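Local coordinates for protein putative aldehyde dehydrogenase (Burkholderia cenocepacia, PDB 4YWE) that probably oxidises aldehydes to carboxylic acids with NAD or NADP as electron acceptor, as members of the aldehyde dehydrogenase family do, at residues A[25-30]-A[43-48]; A[139-144]-A[479-484]; A[339-344]-A[369-374]. All blocks are in the same frame, centred on the assembly; numbering follows the deposited sequence.

Contact 1: residues A[25-30]-A[43-48]; sequences QLETIP and IARGTA. With EDO (1,2-ethanediol), chain I.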
# COMPACT_ATOMS: atom_id res chain seq x y z
N GLN A 25 -23.80 -22.97 -35.34
CA GLN A 25 -23.67 -23.83 -36.51
C GLN A 25 -23.99 -25.29 -36.19
O GLN A 25 -23.85 -26.16 -37.05
CB GLN A 25 -22.26 -23.70 -37.10
CG GLN A 25 -21.98 -22.33 -37.68
CD GLN A 25 -20.55 -22.17 -38.15
OE1 GLN A 25 -19.88 -23.15 -38.48
NE2 GLN A 25 -20.08 -20.93 -38.19
N LEU A 26 -24.40 -25.54 -34.95
CA LEU A 26 -24.95 -26.83 -34.54
C LEU A 26 -24.01 -28.02 -34.75
O LEU A 26 -24.45 -29.09 -35.19
CB LEU A 26 -26.27 -27.09 -35.27
CG LEU A 26 -27.37 -26.04 -35.11
CD1 LEU A 26 -28.55 -26.35 -36.02
CD2 LEU A 26 -27.83 -25.96 -33.66
N GLU A 27 -22.73 -27.84 -34.45
CA GLU A 27 -21.77 -28.94 -34.54
C GLU A 27 -21.14 -29.21 -33.18
O GLU A 27 -21.15 -28.36 -32.30
CB GLU A 27 -20.70 -28.66 -35.59
CG GLU A 27 -21.21 -28.73 -37.02
CD GLU A 27 -20.10 -28.62 -38.05
OE1 GLU A 27 -20.25 -29.22 -39.14
OE2 GLU A 27 -19.09 -27.95 -37.77
N THR A 28 -20.58 -30.41 -33.01
CA THR A 28 -20.07 -30.84 -31.71
C THR A 28 -18.62 -31.31 -31.76
O THR A 28 -18.07 -31.58 -32.83
CB THR A 28 -20.92 -31.98 -31.13
OG1 THR A 28 -20.89 -33.11 -32.01
CG2 THR A 28 -22.36 -31.53 -30.93
N ILE A 29 -18.01 -31.41 -30.58
CA ILE A 29 -16.65 -31.93 -30.43
C ILE A 29 -16.68 -33.06 -29.41
O ILE A 29 -17.23 -32.90 -28.32
CB ILE A 29 -15.67 -30.82 -30.01
CG1 ILE A 29 -15.69 -29.67 -31.01
CG2 ILE A 29 -14.26 -31.38 -29.85
CD1 ILE A 29 -14.88 -28.47 -30.57
N PRO A 30 -16.08 -34.21 -29.75
CA PRO A 30 -16.04 -35.36 -28.84
C PRO A 30 -15.22 -35.12 -27.57
O PRO A 30 -14.14 -34.54 -27.64
CB PRO A 30 -15.39 -36.46 -29.70
CG PRO A 30 -15.59 -36.02 -31.11
CD PRO A 30 -15.51 -34.53 -31.07
N ILE A 43 -19.05 -31.69 -26.58
CA ILE A 43 -19.18 -30.27 -26.29
C ILE A 43 -19.55 -29.52 -27.56
O ILE A 43 -19.33 -30.01 -28.66
CB ILE A 43 -17.88 -29.70 -25.68
CG1 ILE A 43 -16.68 -30.03 -26.57
CG2 ILE A 43 -17.67 -30.23 -24.27
CD1 ILE A 43 -15.36 -29.51 -26.04
N ALA A 44 -20.13 -28.34 -27.39
CA ALA A 44 -20.49 -27.50 -28.52
C ALA A 44 -19.24 -26.99 -29.24
O ALA A 44 -18.31 -26.48 -28.61
CB ALA A 44 -21.35 -26.33 -28.07
N ARG A 45 -19.23 -27.13 -30.57
CA ARG A 45 -18.13 -26.61 -31.37
C ARG A 45 -18.34 -25.12 -31.63
O ARG A 45 -18.95 -24.73 -32.63
CB ARG A 45 -18.02 -27.37 -32.70
CG ARG A 45 -16.86 -26.93 -33.57
CD ARG A 45 -16.76 -27.79 -34.83
NE ARG A 45 -15.65 -27.36 -35.68
CZ ARG A 45 -15.28 -27.99 -36.79
NH1 ARG A 45 -15.93 -29.08 -37.18
NH2 ARG A 45 -14.26 -27.53 -37.51
N GLY A 46 -17.85 -24.30 -30.71
CA GLY A 46 -18.07 -22.86 -30.77
C GLY A 46 -17.38 -22.15 -31.91
O GLY A 46 -16.23 -22.45 -32.23
N THR A 47 -18.09 -21.21 -32.52
CA THR A 47 -17.54 -20.42 -33.61
C THR A 47 -17.71 -18.94 -33.31
O THR A 47 -18.16 -18.57 -32.23
CB THR A 47 -18.21 -20.77 -34.95
OG1 THR A 47 -19.64 -20.65 -34.82
CG2 THR A 47 -17.87 -22.19 -35.38
N ALA A 48 -17.35 -18.10 -34.28
CA ALA A 48 -17.40 -16.65 -34.13
C ALA A 48 -18.77 -16.09 -33.70
O ALA A 48 -18.82 -15.20 -32.85
CB ALA A 48 -16.94 -15.97 -35.42
C1 EDO I . -13.77 -18.13 -36.03
O1 EDO I . -12.48 -18.21 -35.41
C2 EDO I . -14.42 -19.51 -36.02
O2 EDO I . -15.70 -19.44 -36.67
O HOH W 1 -21.38 -22.46 -33.91
O HOH W 2 -20.97 -25.51 -34.47
O HOH W 3 -17.68 -30.92 -35.64
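I29 and I43 face each other across a beta hairpin, strands 28-33 and 38-44, near the N terminus of the aldehyde dehydrogenase fold, and the pair illustrates how a hairpin can bury one face while Q25 and E27 stay exposed. The two isoleucines form an antiparallel hydrogen-bonded pair: I29 N gives a bond of 2.7 Å to I43 O, and I43 N returns one to I29 O, both in the carbonyl plane. Their side chains share one face of the sheet, with I29 CB 3.7 Å from I43 CG1. In I29, chi1 of -57° places CG1 beside the backbone N and brings it within 3.7 Å of R45 CB, the two chains crossing at about a right angle. Y213 packs on both. The I43 side chain is about 7 Å from that of D99, and the I29 side chain about 7 Å from that of D185, both ligands of the bound calcium ion. The bond from R45 N to E27 O is the last direct backbone bond between the segments.

On the solvent side, around E27, R45 and T47, three waters bridge the segments. E27 runs alongside the extended R45 chain, but its OE2 stands 3.4 Å from R45 NH1, well out of the guanidinium plane, so the attraction is one of charge alone; R45 NH2 has a salt bridge to E216. One water joins E27 N to R45 O, another T28 O to R45 NH1. The Q25 amide lies against T47 without a hydrogen bond, NE2 3.7 Å from T47 CB, and the third water accepts from Q25 N and lies 2.7 Å from T47 OG1.

Contact 2: residues A[139-144]-A[479-484]; sequences YTVLTV and LKTIAI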
# COMPACT_ATOMS: atom_id res chain seq x y z
N TYR A 139 -5.92 21.62 -4.59
CA TYR A 139 -6.20 20.43 -5.38
C TYR A 139 -6.42 19.20 -4.51
O TYR A 139 -5.82 19.06 -3.45
CB TYR A 139 -5.06 20.15 -6.36
CG TYR A 139 -5.20 20.83 -7.70
CD1 TYR A 139 -4.75 22.13 -7.89
CD2 TYR A 139 -5.76 20.16 -8.78
CE1 TYR A 139 -4.87 22.75 -9.12
CE2 TYR A 139 -5.89 20.78 -10.01
CZ TYR A 139 -5.44 22.07 -10.18
OH TYR A 139 -5.56 22.68 -11.40
N THR A 140 -7.29 18.31 -4.97
CA THR A 140 -7.44 16.99 -4.37
C THR A 140 -7.37 15.93 -5.46
O THR A 140 -8.18 15.93 -6.39
CB THR A 140 -8.76 16.85 -3.59
OG1 THR A 140 -8.72 17.70 -2.43
CG2 THR A 140 -8.96 15.41 -3.14
N VAL A 141 -6.40 15.04 -5.35
CA VAL A 141 -6.19 14.01 -6.36
C VAL A 141 -6.50 12.64 -5.78
O VAL A 141 -5.94 12.25 -4.76
CB VAL A 141 -4.76 14.07 -6.91
CG1 VAL A 141 -4.51 12.91 -7.87
CG2 VAL A 141 -4.51 15.40 -7.61
N LEU A 142 -7.40 11.91 -6.43
CA LEU A 142 -7.72 10.55 -6.02
C LEU A 142 -7.61 9.60 -7.21
O LEU A 142 -7.77 10.01 -8.36
CB LEU A 142 -9.11 10.46 -5.39
CG LEU A 142 -10.34 10.77 -6.25
CD1 LEU A 142 -11.56 10.06 -5.69
CD2 LEU A 142 -10.60 12.27 -6.32
N THR A 143 -7.33 8.34 -6.92
CA THR A 143 -7.26 7.32 -7.96
C THR A 143 -8.23 6.19 -7.65
O THR A 143 -8.42 5.83 -6.49
CB THR A 143 -5.84 6.74 -8.11
OG1 THR A 143 -5.51 5.97 -6.95
CG2 THR A 143 -4.82 7.86 -8.28
N VAL A 144 -8.85 5.65 -8.69
CA VAL A 144 -9.79 4.55 -8.53
C VAL A 144 -9.40 3.41 -9.47
O VAL A 144 -9.04 3.64 -10.62
CB VAL A 144 -11.24 5.01 -8.79
CG1 VAL A 144 -11.74 5.85 -7.63
CG2 VAL A 144 -11.33 5.78 -10.09
N LEU A 479 -6.21 1.88 -13.76
CA LEU A 479 -6.20 3.03 -12.87
C LEU A 479 -6.75 4.28 -13.55
O LEU A 479 -6.33 4.65 -14.65
CB LEU A 479 -4.78 3.30 -12.36
CG LEU A 479 -4.68 4.27 -11.18
CD1 LEU A 479 -5.25 3.64 -9.92
CD2 LEU A 479 -3.24 4.72 -10.96
N LYS A 480 -7.70 4.93 -12.88
CA LYS A 480 -8.21 6.22 -13.31
C LYS A 480 -7.83 7.28 -12.29
O LYS A 480 -8.09 7.12 -11.09
CB LYS A 480 -9.72 6.19 -13.51
CG LYS A 480 -10.34 7.56 -13.74
CD LYS A 480 -11.86 7.53 -13.71
CE LYS A 480 -12.43 6.84 -14.95
NZ LYS A 480 -13.91 6.77 -14.90
N THR A 481 -7.21 8.36 -12.75
CA THR A 481 -6.82 9.44 -11.85
C THR A 481 -7.78 10.62 -11.97
O THR A 481 -8.08 11.09 -13.08
CB THR A 481 -5.38 9.92 -12.12
OG1 THR A 481 -4.49 8.80 -12.03
CG2 THR A 481 -4.96 10.98 -11.12
N ILE A 482 -8.27 11.10 -10.84
CA ILE A 482 -9.22 12.21 -10.81
C ILE A 482 -8.61 13.40 -10.08
O ILE A 482 -8.36 13.34 -8.88
CB ILE A 482 -10.55 11.79 -10.17
CG1 ILE A 482 -11.14 10.59 -10.92
CG2 ILE A 482 -11.52 12.96 -10.16
CD1 ILE A 482 -12.37 10.00 -10.26
N ALA A 483 -8.38 14.49 -10.81
CA ALA A 483 -7.77 15.69 -10.24
C ALA A 483 -8.81 16.79 -10.07
O ALA A 483 -9.30 17.36 -11.05
CB ALA A 483 -6.62 16.17 -11.10
N ILE A 484 -9.13 17.11 -8.82
CA ILE A 484 -10.14 18.11 -8.52
C ILE A 484 -9.50 19.44 -8.12
O ILE A 484 -8.82 19.53 -7.10
CB ILE A 484 -11.09 17.63 -7.40
CG1 ILE A 484 -11.55 16.20 -7.67
CG2 ILE A 484 -12.27 18.58 -7.26
CD1 ILE A 484 -12.27 15.56 -6.50
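L142 reaches over the neighbouring strand with its CD2 methyl, which rests 3.7 Å from I484 CD1 and 3.9 Å from I482 CB. The branch gets there because CG sits between the backbone N and the carbonyl carbon, chi1 64°. V144 extends this face, its CG2 3.8 Å from K480 CB where the two side chains run side by side. The other face carries V141, with CG1 3.8 Å from T481 CG2, and T143, whose CB meets L479 CD1 at 3.6 Å. Between the two faces, segments 139-144 and 479-484 run antiparallel, their N-to-C directions 167° apart, and three hydrogen-bonded pairs, T140 with I484, L142 with I482 and V144 with K480, supply six backbone bonds. The straightest at the hydrogen, from K480 N to V144 O, has an angle of 172°. At the end of the register Y139 CA makes a CA-H...O contact of 3.3 Å with I484 O.

The sheet runs on past both strands. Strand 130-133 bonds to V141 and T143, while T481 to I484 pair in parallel with a strand of the second subunit, as in the oligomerisation domain of this family. K480 NZ bonds to the carbonyl oxygens of A433 and L436 of that subunit and bridges to E146 of its own chain. The chemistry thus implies an interface built on continuous backbone bonding, with apolar side chains layered over it and a buried lysine whose charge is probably balanced in part by E146.

Contact 3: residues A[339-344]-A[369-374]; sequences RVWDFL and FYQAPA
Q371, in the loop before strand 374-376, makes most of the contact with residues 339-344, and it shows how one amide can serve both apolar and polar neighbours. Its aliphatic part comes first: Q371 CG lies 3.9 Å from V340 CG1, the two chains approaching from opposite directions. L344 likewise approaches from the opposite direction, its CD1 3.8 Å from Q371 NE2. The amide oxygen, OE1, turns instead to W341, coming to the indole edge near the ring plane, with Q371 OE1 3.1 Å from W341 NE1; ring and amide planes stand 81° apart. A little farther along, L344 CD2 packs on A374 CB at 4.2 Å.

What holds the amide in this attitude is the loop's own backbone. The chain of Q371 bends at chi2, 64°, and its NE2 gives a bond of 2.8 Å to A372 O, with an angle of 171° at the hydrogen. That oxygen lies in the amide plane and accepts the N-H on a lone pair, so the bond fixes the rotation of the group. At the indole a water in the ring plane accepts from W341 NE1 at 3.2 Å and donates to Y370 O, a carbonyl that also takes a bond from Q337 of the same helix.

Further out, Y370 is buried against V319, P321 and V360 and bonds through its OH to S35 O, while A374 is bonded by its backbone to P393 and L395. The arrangement is that of an alpha/beta domain, in which a helix packs beside a mixed sheet and against the loop leading from strand 354-360 into strand 374-376.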
# COMPACT_ATOMS: atom_id res chain seq x y z
N ARG A 339 4.61 -36.54 -28.35
CA ARG A 339 5.57 -35.47 -28.12
C ARG A 339 6.58 -35.86 -27.04
O ARG A 339 7.77 -35.58 -27.17
CB ARG A 339 4.85 -34.18 -27.74
CG ARG A 339 5.79 -33.04 -27.37
CD ARG A 339 5.02 -31.77 -27.05
NE ARG A 339 5.91 -30.68 -26.66
CZ ARG A 339 6.54 -29.88 -27.51
NH1 ARG A 339 6.37 -30.04 -28.82
NH2 ARG A 339 7.33 -28.92 -27.06
N VAL A 340 6.10 -36.50 -25.99
CA VAL A 340 6.96 -36.98 -24.91
C VAL A 340 7.86 -38.09 -25.43
O VAL A 340 9.05 -38.15 -25.09
CB VAL A 340 6.13 -37.46 -23.70
CG1 VAL A 340 7.04 -38.04 -22.63
CG2 VAL A 340 5.31 -36.31 -23.14
N TRP A 341 7.30 -38.96 -26.27
CA TRP A 341 8.06 -40.05 -26.88
C TRP A 341 9.23 -39.52 -27.70
O TRP A 341 10.32 -40.10 -27.70
CB TRP A 341 7.16 -40.91 -27.77
CG TRP A 341 6.25 -41.83 -27.01
CD1 TRP A 341 6.34 -42.16 -25.69
CD2 TRP A 341 5.12 -42.54 -27.53
NE1 TRP A 341 5.33 -43.03 -25.36
CE2 TRP A 341 4.57 -43.28 -26.47
CE3 TRP A 341 4.52 -42.62 -28.79
CZ2 TRP A 341 3.45 -44.09 -26.63
CZ3 TRP A 341 3.41 -43.42 -28.95
CH2 TRP A 341 2.89 -44.15 -27.87
N ASP A 342 9.01 -38.42 -28.41
CA ASP A 342 10.03 -37.83 -29.26
C ASP A 342 11.18 -37.26 -28.44
O ASP A 342 12.35 -37.35 -28.84
CB ASP A 342 9.43 -36.75 -30.16
CG ASP A 342 8.43 -37.30 -31.15
OD1 ASP A 342 8.39 -38.54 -31.33
OD2 ASP A 342 7.68 -36.51 -31.75
N PHE A 343 10.86 -36.67 -27.29
CA PHE A 343 11.88 -36.18 -26.37
C PHE A 343 12.74 -37.32 -25.85
O PHE A 343 13.97 -37.25 -25.88
CB PHE A 343 11.24 -35.44 -25.20
CG PHE A 343 11.00 -33.98 -25.45
CD1 PHE A 343 12.02 -33.06 -25.29
CD2 PHE A 343 9.74 -33.53 -25.84
CE1 PHE A 343 11.80 -31.71 -25.52
CE2 PHE A 343 9.52 -32.18 -26.06
CZ PHE A 343 10.55 -31.28 -25.90
N LEU A 344 12.09 -38.38 -25.38
CA LEU A 344 12.78 -39.52 -24.79
C LEU A 344 13.61 -40.28 -25.82
O LEU A 344 14.70 -40.77 -25.51
CB LEU A 344 11.78 -40.46 -24.12
CG LEU A 344 11.00 -39.87 -22.95
CD1 LEU A 344 10.02 -40.89 -22.38
CD2 LEU A 344 11.95 -39.37 -21.87
N PHE A 369 -3.53 -43.36 -23.03
CA PHE A 369 -2.30 -42.66 -23.36
C PHE A 369 -1.38 -42.58 -22.14
O PHE A 369 -1.18 -41.51 -21.56
CB PHE A 369 -2.61 -41.25 -23.88
CG PHE A 369 -3.82 -41.20 -24.77
CD1 PHE A 369 -3.77 -41.70 -26.06
CD2 PHE A 369 -5.00 -40.65 -24.30
CE1 PHE A 369 -4.89 -41.65 -26.87
CE2 PHE A 369 -6.12 -40.60 -25.11
CZ PHE A 369 -6.07 -41.10 -26.40
N TYR A 370 -0.82 -43.72 -21.76
CA TYR A 370 -0.03 -43.82 -20.54
C TYR A 370 1.47 -43.62 -20.80
O TYR A 370 2.02 -44.12 -21.78
CB TYR A 370 -0.27 -45.16 -19.86
CG TYR A 370 -1.69 -45.33 -19.39
CD1 TYR A 370 -2.11 -44.82 -18.16
CD2 TYR A 370 -2.63 -46.00 -20.17
CE1 TYR A 370 -3.41 -44.97 -17.73
CE2 TYR A 370 -3.94 -46.15 -19.74
CZ TYR A 370 -4.32 -45.63 -18.52
OH TYR A 370 -5.62 -45.78 -18.09
N GLN A 371 2.10 -42.87 -19.91
CA GLN A 371 3.53 -42.61 -19.99
C GLN A 371 4.14 -42.61 -18.59
O GLN A 371 3.82 -41.77 -17.76
CB GLN A 371 3.81 -41.28 -20.69
CG GLN A 371 5.26 -40.82 -20.61
CD GLN A 371 6.20 -41.77 -21.32
OE1 GLN A 371 6.16 -41.91 -22.54
NE2 GLN A 371 7.07 -42.42 -20.56
N ALA A 372 5.02 -43.58 -18.34
CA ALA A 372 5.68 -43.69 -17.04
C ALA A 372 6.65 -42.55 -16.83
O ALA A 372 7.33 -42.12 -17.77
CB ALA A 372 6.39 -45.03 -16.93
N PRO A 373 6.72 -42.03 -15.59
CA PRO A 373 7.69 -40.98 -15.25
C PRO A 373 9.12 -41.44 -15.51
O PRO A 373 9.46 -42.58 -15.20
CB PRO A 373 7.45 -40.75 -13.76
CG PRO A 373 6.04 -41.18 -13.54
CD PRO A 373 5.85 -42.35 -14.45
N ALA A 374 9.94 -40.56 -16.07
CA ALA A 374 11.29 -40.93 -16.47
C ALA A 374 12.34 -40.03 -15.83
O ALA A 374 12.19 -38.81 -15.80
CB ALA A 374 11.43 -40.90 -17.98
O HOH W 4 4.41 -45.06 -23.00

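Followed from the N terminus, the chain first closes contact 1, a beta hairpin with twelve residues, mostly strand, between its segments. Strand 139-155 then opens contact 2, which is not completed until residues 479-484, close to the C terminus, return to pair with it some 335 residues later. Contact 3 forms and closes within that long excursion, joining helix 334-349 to the approach to strand 374-376. Contacts 1 and 2 follow one another in series, as do contacts 1 and 3, and none cross. Contacts 2 and 3 lie on opposite sides of the chain's centre, their own centres about 55 Å apart. Together they span the N-terminal hairpin, the intersubunit sheet and the second large mixed sheet.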